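PDB 3TC9: IPT/TIG domain-containing protein, which is of unknown function but, as a predicted lipoprotein joining an immunoglobulin-like domain to a six-bladed beta-propeller, probably acts as an auxiliary nutrient-binding protein. Local coordinates for residues A73-D77 with I426-E430; V140-P146 with V181-W186; H234-E239 with Y299-K304. One frame throughout, in Å; residues are numbered along the deposited sequence.

Interaction 1 of 3, residues A73-D77 with I426-E430; sequences AKAYD and IGYEE
Tyr76 meets the C-terminal residue Glu430 through its hydroxyl, which donates a hydrogen bond to the terminal carboxylate (Tyr76 OH to Glu430 O, 2.7 Å). The donor stands well above the carboxylate plane, 79° out of it, and so misses the lone pairs; Glu430 itself is poorly ordered. On the Glu429 side the same hydroxyl also rests against the Glu429 methylene (Tyr76 OH to Glu429 CB, 3.5 Å). One water completes the join: it donates to Tyr76 OH (2.7 Å) and to Glu429 OE1 (2.6 Å), and accepts a weak bond from Lys74 N. Glu429 reaches this water along a chain extended beyond CG (chi2 173°), with its carboxylate plane turned 53° from the phenol ring. Further out, Glu429 is fixed by Tyr103 OH at OE1 and by the backbone N of Lys106 at OE2, while the Tyr76 ring has Lys105 as a cation-pi partner and Tyr103 edge-to-face. A phenylalanine at Tyr76 would probably leave both the terminal carboxylate and the bridging water without their phenolic partner. With 186 Å² buried and one direct bond, the contact is small and polar, relying on one water and two carboxylates, and may hold the tail only loosely.

Interaction 2 of 3, residues V140-P146 with V181-W186; sequences VWLSFDP and VRTICW. With EDO (1,2-ethanediol), chain U.
Two adjacent blades of the beta-propeller meet through strands 141-145 and 181-186, each at the edge of its own sheet; Trp141 and Trp186 fill the seam. The segments run nearly parallel, at 16°, and their axes come no closer than 6.6 Å, too far for backbone pairing, which makes this a side-chain interface. Trp141, its CG swung opposite the backbone N (chi1 -156°), lays its six-membered ring over the methyl of Thr183, a CH-pi contact with CG2 3.5 Å from the centroid, almost along the ring normal. Ile184 CD1 abuts the edge of the same indole, 4.0 Å from Trp141 CD1. At the other end, Trp186 NE1 donates to Ser143 OG (2.8 Å, 161°), the hydroxyl lying in the indole plane, while Pro146 CD covers the five-membered ring, 3.6 Å from its centroid. Asp145 CA lies over the same face toward the rim, near Trp186 CZ2, and its carboxylate forms a salt bridge with Arg212. An ethanediol, probably from the crystallisation liquor, bridges the segments near their starts: O2 donates to Val140 O (2.6 Å), O1 to the Arg182 carbonyl, and Arg335 NH1 also bonds it. Such side-chain contact between edge strands of successive antiparallel blades characterises a propeller's blade-to-blade interface.

Interaction 3 of 3, residues H234-E239 with Y299-K304; sequences HPINGE and YDWKTK
The hydroxyl of Tyr299 is gripped twice from the 234-239 loop. It receives an almost straight bond from Asn237 ND2 (2.8 Å, 172°), with the oxygen in the amide plane, and donates to Glu239 OE2 (2.5 Å) on the syn lone pair. These two bonds fix the phenol's end while His234 stacks face-to-face on its ring, centroids 3.8 Å apart and planes at 23°. The imidazole gets there with CG anti to N (chi1 -173°) and is locked in rotation: ND1 accepts from Asn237 N (2.9 Å), whereas NE2 is bonded to Gly281 O, a pattern consistent with a neutral ring protonated at NE2. Its edge, at CE1, points at the six-membered ring of Trp301, whose plane stands nearly perpendicular. Ile236 CG1 touches the rim of that indole at Trp301 CH2 (3.7 Å), and a water links Asn237 ND2 to Trp301 O. Glu239 OE2 also lies 3.1 Å from Lys304 O, two acceptors without a bond; Arg252 bonds to that carbonyl and is a weak, long ion pair for the carboxylate. The cluster thus ties the turn between strands 231-233 and 240-244 to the turn joining strands 293-300 and 305-312, with Phe277 of strand 273-277 packed against both His234 and Tyr299.

In the fold
From the N terminus the chain first builds the immunoglobulin-like domain, whose loop 73-77, between strands 66-70 and 80-85, meets the C-terminal tail, residues 426-430. Interaction 1 therefore closes a loop of 348 residues that holds the propeller almost entire, and both other contacts are nested within it. Interaction 2 closes next, spanning 34 residues, and joins two successive blades; interaction 3 follows in series across 59 residues and joins the two blades after that. Those two lie on the same side of the chain's centre, their nearest atoms about 6 Å apart, whereas interaction 1 is opposite, its centre about 42 Å from that of interaction 3. Strand 107-113, paired with 422-428, brings the tail back beside the domain junction.

Interaction 1 of 3, residues A73-D77 with I426-E430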
loop_
_atom_site.group_PDB
_atom_site.type_symbol
_atom_site.label_atom_id
_atom_site.label_comp_id
_atom_site.label_asym_id
_atom_site.label_seq_id
_atom_site.Cartn_x
_atom_site.Cartn_y
_atom_site.Cartn_z
ATOM N N ALA B 73 9.885 -12.820 20.955
ATOM C CA ALA B 73 10.126 -11.870 19.879
ATOM C C ALA B 73 11.236 -12.398 18.980
ATOM O O ALA B 73 12.153 -13.044 19.490
ATOM C CB ALA B 73 10.543 -10.528 20.469
ATOM N N LYS B 74 11.173 -12.103 17.656
ATOM C CA LYS B 74 12.166 -12.433 16.629
ATOM C C LYS B 74 12.193 -13.939 16.268
ATOM O O LYS B 74 13.153 -14.413 15.640
ATOM C CB LYS B 74 13.563 -11.943 17.059
ATOM C CG LYS B 74 13.636 -10.451 17.317
ATOM C CD LYS B 74 14.882 -10.078 18.106
ATOM C CE LYS B 74 15.173 -8.587 18.046
ATOM N NZ LYS B 74 14.263 -7.770 18.904
ATOM N N ALA B 75 11.111 -14.676 16.586
ATOM C CA ALA B 75 10.996 -16.113 16.305
ATOM C C ALA B 75 10.429 -16.363 14.890
ATOM O O ALA B 75 9.802 -17.399 14.660
ATOM C CB ALA B 75 10.104 -16.759 17.363
ATOM N N TYR B 76 10.717 -15.447 13.935
ATOM C CA TYR B 76 10.193 -15.355 12.563
ATOM C C TYR B 76 10.229 -16.669 11.765
ATOM O O TYR B 76 9.216 -16.979 11.134
ATOM C CB TYR B 76 10.875 -14.219 11.742
ATOM C CG TYR B 76 10.939 -12.876 12.452
ATOM C CD1 TYR B 76 9.874 -12.422 13.228
ATOM C CD2 TYR B 76 12.044 -12.040 12.314
ATOM C CE1 TYR B 76 9.946 -11.214 13.925
ATOM C CE2 TYR B 76 12.133 -10.831 13.013
ATOM C CZ TYR B 76 11.070 -10.414 13.799
ATOM O OH TYR B 76 11.132 -9.236 14.496
ATOM N N ASP B 77 11.340 -17.441 11.805
ATOM C CA ASP B 77 11.461 -18.718 11.072
ATOM C C ASP B 77 10.471 -19.794 11.548
ATOM O O ASP B 77 10.145 -20.698 10.779
ATOM C CB ASP B 77 12.896 -19.287 11.169
ATOM C CG ASP B 77 13.985 -18.339 10.690
ATOM O OD1 ASP B 77 13.728 -17.564 9.727
ATOM O OD2 ASP B 77 15.104 -18.383 11.256
ATOM N N ILE B 426 6.800 4.026 16.235
ATOM C CA ILE B 426 5.749 3.012 16.117
ATOM C C ILE B 426 5.899 2.404 14.753
ATOM O O ILE B 426 5.678 3.085 13.769
ATOM C CB ILE B 426 4.294 3.484 16.372
ATOM C CG1 ILE B 426 4.128 4.182 17.725
ATOM C CG2 ILE B 426 3.291 2.320 16.189
ATOM C CD1 ILE B 426 2.775 4.838 17.894
ATOM N N GLY B 427 6.299 1.138 14.709
ATOM C CA GLY B 427 6.485 0.398 13.461
ATOM C C GLY B 427 6.384 -1.088 13.726
ATOM O O GLY B 427 6.280 -1.487 14.886
ATOM N N TYR B 428 6.417 -1.914 12.671
ATOM C CA TYR B 428 6.422 -3.381 12.795
ATOM C C TYR B 428 7.713 -3.893 13.429
ATOM O O TYR B 428 8.768 -3.257 13.285
ATOM C CB TYR B 428 6.290 -4.029 11.405
ATOM C CG TYR B 428 4.860 -4.087 10.930
ATOM C CD1 TYR B 428 4.029 -5.144 11.289
ATOM C CD2 TYR B 428 4.316 -3.056 10.173
ATOM C CE1 TYR B 428 2.688 -5.169 10.919
ATOM C CE2 TYR B 428 2.977 -3.077 9.784
ATOM C CZ TYR B 428 2.166 -4.136 10.164
ATOM O OH TYR B 428 0.852 -4.188 9.778
ATOM N N GLU B 429 7.621 -5.077 14.097
ATOM C CA GLU B 429 8.770 -5.836 14.619
ATOM C C GLU B 429 9.850 -5.980 13.509
ATOM O O GLU B 429 9.500 -6.209 12.344
ATOM C CB GLU B 429 8.321 -7.252 15.030
ATOM C CG GLU B 429 7.204 -7.358 16.041
ATOM C CD GLU B 429 6.744 -8.791 16.245
ATOM O OE1 GLU B 429 7.604 -9.642 16.571
ATOM O OE2 GLU B 429 5.528 -9.065 16.105
ATOM N N GLU B 430 11.138 -5.864 13.855
ATOM C CA GLU B 430 12.232 -5.982 12.877
ATOM C C GLU B 430 13.158 -7.193 13.115
ATOM O O GLU B 430 13.323 -7.619 14.286
ATOM C CB GLU B 430 13.080 -4.699 12.884
ATOM C CG GLU B 430 12.341 -3.512 12.310
ATOM C CD GLU B 430 13.091 -2.194 12.303
ATOM O OE1 GLU B 430 13.750 -1.864 13.317
ATOM O OE2 GLU B 430 12.931 -1.438 11.314
ATOM O OXT GLU B 430 13.759 -7.684 12.126
HETATM O O HOH W 1 10.198 -9.420 16.979
#

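Interaction 2 of 3, residues V140-P146 with V181-W186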
loop_
_atom_site.group_PDB
_atom_site.type_symbol
_atom_site.label_atom_id
_atom_site.label_comp_id
_atom_site.label_asym_id
_atom_site.label_seq_id
_atom_site.Cartn_x
_atom_site.Cartn_y
_atom_site.Cartn_z
ATOM N N VAL B 140 7.633 19.361 19.747
ATOM C CA VAL B 140 6.196 19.684 19.657
ATOM C C VAL B 140 5.677 19.608 18.218
ATOM O O VAL B 140 4.470 19.489 18.007
ATOM C CB VAL B 140 5.852 21.048 20.311
ATOM C CG1 VAL B 140 6.351 21.105 21.752
ATOM C CG2 VAL B 140 6.369 22.250 19.497
ATOM N N TRP B 141 6.585 19.673 17.237
ATOM C CA TRP B 141 6.202 19.638 15.834
ATOM C C TRP B 141 7.313 18.988 15.074
ATOM O O TRP B 141 8.469 19.364 15.253
ATOM C CB TRP B 141 5.899 21.058 15.309
ATOM C CG TRP B 141 4.988 21.077 14.129
ATOM C CD1 TRP B 141 5.344 21.061 12.812
ATOM C CD2 TRP B 141 3.548 21.096 14.160
ATOM N NE1 TRP B 141 4.215 21.096 12.017
ATOM C CE2 TRP B 141 3.104 21.143 12.820
ATOM C CE3 TRP B 141 2.592 21.166 15.197
ATOM C CZ2 TRP B 141 1.749 21.190 12.488
ATOM C CZ3 TRP B 141 1.249 21.225 14.866
ATOM C CH2 TRP B 141 0.837 21.238 13.525
ATOM N N LEU B 142 6.979 17.936 14.313
ATOM C CA LEU B 142 7.955 17.171 13.538
ATOM C C LEU B 142 7.659 17.363 12.053
ATOM O O LEU B 142 6.489 17.304 11.661
ATOM C CB LEU B 142 7.913 15.682 13.938
ATOM C CG LEU B 142 8.494 15.340 15.311
ATOM C CD1 LEU B 142 7.996 13.992 15.811
ATOM C CD2 LEU B 142 9.992 15.274 15.254
ATOM N N SER B 143 8.706 17.644 11.235
ATOM C CA SER B 143 8.542 17.903 9.800
ATOM C C SER B 143 9.777 17.506 9.009
ATOM O O SER B 143 10.888 17.983 9.287
ATOM C CB SER B 143 8.232 19.378 9.564
ATOM O OG SER B 143 8.163 19.688 8.185
ATOM N N PHE B 144 9.573 16.634 8.013
ATOM C CA PHE B 144 10.633 16.222 7.104
ATOM C C PHE B 144 10.945 17.344 6.132
ATOM O O PHE B 144 10.063 18.123 5.777
ATOM C CB PHE B 144 10.216 14.958 6.316
ATOM C CG PHE B 144 10.496 13.676 7.043
ATOM C CD1 PHE B 144 11.806 13.219 7.207
ATOM C CD2 PHE B 144 9.456 12.931 7.602
ATOM C CE1 PHE B 144 12.071 12.052 7.919
ATOM C CE2 PHE B 144 9.720 11.753 8.311
ATOM C CZ PHE B 144 11.025 11.326 8.465
ATOM N N ASP B 145 12.185 17.408 5.669
ATOM C CA ASP B 145 12.551 18.330 4.610
ATOM C C ASP B 145 11.947 17.744 3.318
ATOM O O ASP B 145 12.228 16.578 3.016
ATOM C CB ASP B 145 14.084 18.470 4.531
ATOM C CG ASP B 145 14.633 19.369 3.435
ATOM O OD1 ASP B 145 13.864 19.730 2.506
ATOM O OD2 ASP B 145 15.843 19.676 3.477
ATOM N N PRO B 146 11.063 18.481 2.586
ATOM C CA PRO B 146 10.466 17.902 1.367
ATOM C C PRO B 146 11.499 17.515 0.299
ATOM O O PRO B 146 11.205 16.638 -0.515
ATOM C CB PRO B 146 9.548 19.028 0.859
ATOM C CG PRO B 146 9.282 19.883 2.060
ATOM C CD PRO B 146 10.573 19.859 2.806
ATOM N N VAL B 181 8.326 28.359 20.045
ATOM C CA VAL B 181 8.165 27.907 18.662
ATOM C C VAL B 181 7.096 26.785 18.584
ATOM O O VAL B 181 7.239 25.744 19.220
ATOM C CB VAL B 181 9.481 27.475 18.016
ATOM C CG1 VAL B 181 9.312 27.393 16.507
ATOM C CG2 VAL B 181 10.605 28.433 18.385
ATOM N N ARG B 182 6.056 27.000 17.762
ATOM C CA ARG B 182 4.904 26.116 17.690
ATOM C C ARG B 182 4.882 25.171 16.503
ATOM O O ARG B 182 4.518 24.010 16.665
ATOM C CB ARG B 182 3.610 26.962 17.670
ATOM C CG ARG B 182 3.393 27.838 18.909
ATOM C CD ARG B 182 3.333 27.033 20.205
ATOM N NE ARG B 182 2.279 26.021 20.168
ATOM C CZ ARG B 182 1.052 26.196 20.656
ATOM N NH1 ARG B 182 0.722 27.333 21.258
ATOM N NH2 ARG B 182 0.158 25.224 20.576
ATOM N N THR B 183 5.184 25.671 15.305
ATOM C CA THR B 183 5.101 24.872 14.092
ATOM C C THR B 183 6.250 25.132 13.150
ATOM O O THR B 183 7.009 26.087 13.318
ATOM C CB THR B 183 3.742 25.130 13.320
ATOM O OG1 THR B 183 3.627 26.495 12.900
ATOM C CG2 THR B 183 2.494 24.685 14.084
ATOM N N ILE B 184 6.330 24.240 12.136
ATOM C CA ILE B 184 7.217 24.214 10.979
ATOM C C ILE B 184 6.388 23.952 9.762
ATOM O O ILE B 184 5.617 22.978 9.728
ATOM C CB ILE B 184 8.349 23.133 11.033
ATOM C CG1 ILE B 184 9.015 22.986 12.378
ATOM C CG2 ILE B 184 9.363 23.262 9.860
ATOM C CD1 ILE B 184 9.278 21.544 12.723
ATOM N N CYS B 185 6.591 24.762 8.735
ATOM C CA CYS B 185 6.035 24.495 7.422
ATOM C C CYS B 185 7.022 25.010 6.364
ATOM O O CYS B 185 8.079 25.554 6.708
ATOM C CB CYS B 185 4.611 25.016 7.230
ATOM S SG CYS B 185 4.416 26.807 7.405
ATOM N N TRP B 186 6.760 24.685 5.106
ATOM C CA TRP B 186 7.690 24.952 4.024
ATOM C C TRP B 186 7.033 25.706 2.909
ATOM O O TRP B 186 5.836 25.528 2.658
ATOM C CB TRP B 186 8.230 23.616 3.482
ATOM C CG TRP B 186 8.889 22.760 4.531
ATOM C CD1 TRP B 186 8.280 21.895 5.398
ATOM C CD2 TRP B 186 10.288 22.708 4.830
ATOM N NE1 TRP B 186 9.216 21.306 6.218
ATOM C CE2 TRP B 186 10.458 21.791 5.894
ATOM C CE3 TRP B 186 11.417 23.355 4.304
ATOM C CZ2 TRP B 186 11.713 21.505 6.438
ATOM C CZ3 TRP B 186 12.657 23.061 4.842
ATOM C CH2 TRP B 186 12.797 22.135 5.885
HETATM C C1 EDO U . 2.246 22.720 19.304
HETATM O O1 EDO U . 2.599 23.427 18.122
HETATM C C2 EDO U . 1.578 21.432 18.851
HETATM O O2 EDO U . 2.324 20.302 19.311
#

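Interaction 3 of 3, residues H234-E239 with Y299-K304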
loop_
_atom_site.group_PDB
_atom_site.type_symbol
_atom_site.label_atom_id
_atom_site.label_comp_id
_atom_site.label_asym_id
_atom_site.label_seq_id
_atom_site.Cartn_x
_atom_site.Cartn_y
_atom_site.Cartn_z
ATOM N N HIS B 234 -0.376 26.143 1.891
ATOM C CA HIS B 234 -1.233 25.298 1.048
ATOM C C HIS B 234 -0.305 24.388 0.216
ATOM O O HIS B 234 0.655 24.897 -0.376
ATOM C CB HIS B 234 -2.191 26.117 0.171
ATOM C CG HIS B 234 -3.176 25.255 -0.556
ATOM N ND1 HIS B 234 -2.911 24.766 -1.817
ATOM C CD2 HIS B 234 -4.359 24.758 -0.139
ATOM C CE1 HIS B 234 -3.951 24.020 -2.143
ATOM N NE2 HIS B 234 -4.851 23.990 -1.168
ATOM N N PRO B 235 -0.512 23.046 0.189
ATOM C CA PRO B 235 0.465 22.181 -0.495
ATOM C C PRO B 235 0.519 22.313 -2.018
ATOM O O PRO B 235 1.508 21.854 -2.613
ATOM C CB PRO B 235 0.056 20.759 -0.063
ATOM C CG PRO B 235 -1.383 20.865 0.300
ATOM C CD PRO B 235 -1.558 22.246 0.874
ATOM N N ILE B 236 -0.482 22.961 -2.649
ATOM C CA ILE B 236 -0.491 23.118 -4.099
ATOM C C ILE B 236 -0.254 24.596 -4.495
ATOM O O ILE B 236 0.583 24.860 -5.370
ATOM C CB ILE B 236 -1.808 22.545 -4.714
ATOM C CG1 ILE B 236 -2.156 21.110 -4.202
ATOM C CG2 ILE B 236 -1.890 22.693 -6.266
ATOM C CD1 ILE B 236 -1.210 19.945 -4.567
ATOM N N ASN B 237 -0.987 25.543 -3.883
ATOM C CA ASN B 237 -0.897 26.965 -4.239
ATOM C C ASN B 237 0.164 27.760 -3.425
ATOM O O ASN B 237 0.495 28.881 -3.807
ATOM C CB ASN B 237 -2.275 27.629 -4.154
ATOM C CG ASN B 237 -3.284 27.128 -5.180
ATOM O OD1 ASN B 237 -2.938 26.719 -6.294
ATOM N ND2 ASN B 237 -4.560 27.148 -4.834
ATOM N N GLY B 238 0.698 27.178 -2.356
ATOM C CA GLY B 238 1.783 27.769 -1.578
ATOM C C GLY B 238 1.548 28.940 -0.641
ATOM O O GLY B 238 2.507 29.378 -0.004
ATOM N N GLU B 239 0.299 29.451 -0.505
ATOM C CA GLU B 239 0.024 30.574 0.412
ATOM C C GLU B 239 0.034 30.120 1.902
ATOM O O GLU B 239 -0.191 28.945 2.197
ATOM C CB GLU B 239 -1.288 31.303 0.055
ATOM C CG GLU B 239 -2.566 30.552 0.372
ATOM C CD GLU B 239 -3.091 29.576 -0.662
ATOM O OE1 GLU B 239 -2.341 29.206 -1.591
ATOM O OE2 GLU B 239 -4.272 29.182 -0.545
ATOM N N TYR B 299 -11.290 23.894 1.036
ATOM C CA TYR B 299 -10.543 24.845 0.232
ATOM C C TYR B 299 -11.329 25.233 -1.023
ATOM O O TYR B 299 -11.793 24.351 -1.747
ATOM C CB TYR B 299 -9.192 24.254 -0.151
ATOM C CG TYR B 299 -8.245 25.261 -0.749
ATOM C CD1 TYR B 299 -7.612 26.209 0.050
ATOM C CD2 TYR B 299 -7.934 25.234 -2.103
ATOM C CE1 TYR B 299 -6.696 27.105 -0.482
ATOM C CE2 TYR B 299 -7.037 26.146 -2.656
ATOM C CZ TYR B 299 -6.413 27.072 -1.837
ATOM O OH TYR B 299 -5.497 27.938 -2.356
ATOM N N ASP B 300 -11.481 26.546 -1.271
ATOM C CA ASP B 300 -12.128 27.068 -2.484
ATOM C C ASP B 300 -11.012 27.300 -3.511
ATOM O O ASP B 300 -10.204 28.220 -3.365
ATOM C CB ASP B 300 -12.930 28.352 -2.171
ATOM C CG ASP B 300 -13.798 28.912 -3.296
ATOM O OD1 ASP B 300 -13.551 28.563 -4.487
ATOM O OD2 ASP B 300 -14.707 29.724 -2.993
ATOM N N TRP B 301 -10.934 26.418 -4.512
ATOM C CA TRP B 301 -9.875 26.460 -5.519
ATOM C C TRP B 301 -9.979 27.676 -6.431
ATOM O O TRP B 301 -8.960 28.129 -6.956
ATOM C CB TRP B 301 -9.864 25.160 -6.336
ATOM C CG TRP B 301 -9.403 23.976 -5.530
ATOM C CD1 TRP B 301 -10.185 23.128 -4.802
ATOM C CD2 TRP B 301 -8.044 23.547 -5.324
ATOM N NE1 TRP B 301 -9.406 22.161 -4.202
ATOM C CE2 TRP B 301 -8.089 22.394 -4.507
ATOM C CE3 TRP B 301 -6.793 24.004 -5.782
ATOM C CZ2 TRP B 301 -6.940 21.691 -4.143
ATOM C CZ3 TRP B 301 -5.651 23.313 -5.407
ATOM C CH2 TRP B 301 -5.731 22.169 -4.600
ATOM N N LYS B 302 -11.183 28.231 -6.572
ATOM C CA LYS B 302 -11.418 29.402 -7.401
ATOM C C LYS B 302 -10.933 30.690 -6.733
ATOM O O LYS B 302 -10.409 31.572 -7.414
ATOM C CB LYS B 302 -12.906 29.510 -7.741
ATOM C CG LYS B 302 -13.333 28.641 -8.915
ATOM C CD LYS B 302 -14.496 29.295 -9.709
ATOM C CE LYS B 302 -14.042 30.251 -10.815
ATOM N NZ LYS B 302 -14.868 31.492 -10.884
ATOM N N THR B 303 -11.131 30.821 -5.419
ATOM C CA THR B 303 -10.723 32.025 -4.688
ATOM C C THR B 303 -9.351 31.820 -4.025
ATOM O O THR B 303 -8.776 32.772 -3.489
ATOM C CB THR B 303 -11.786 32.409 -3.664
ATOM O OG1 THR B 303 -11.828 31.403 -2.659
ATOM C CG2 THR B 303 -13.167 32.589 -4.289
ATOM N N LYS B 304 -8.831 30.572 -4.076
ATOM C CA LYS B 304 -7.552 30.144 -3.493
ATOM C C LYS B 304 -7.544 30.485 -1.984
ATOM O O LYS B 304 -6.576 31.048 -1.477
ATOM C CB LYS B 304 -6.342 30.737 -4.258
ATOM C CG LYS B 304 -6.246 30.203 -5.684
ATOM C CD LYS B 304 -4.984 30.619 -6.411
ATOM C CE LYS B 304 -5.051 30.204 -7.862
ATOM N NZ LYS B 304 -3.715 30.240 -8.512
HETATM O O HOH W 2 -6.442 27.149 -7.258
#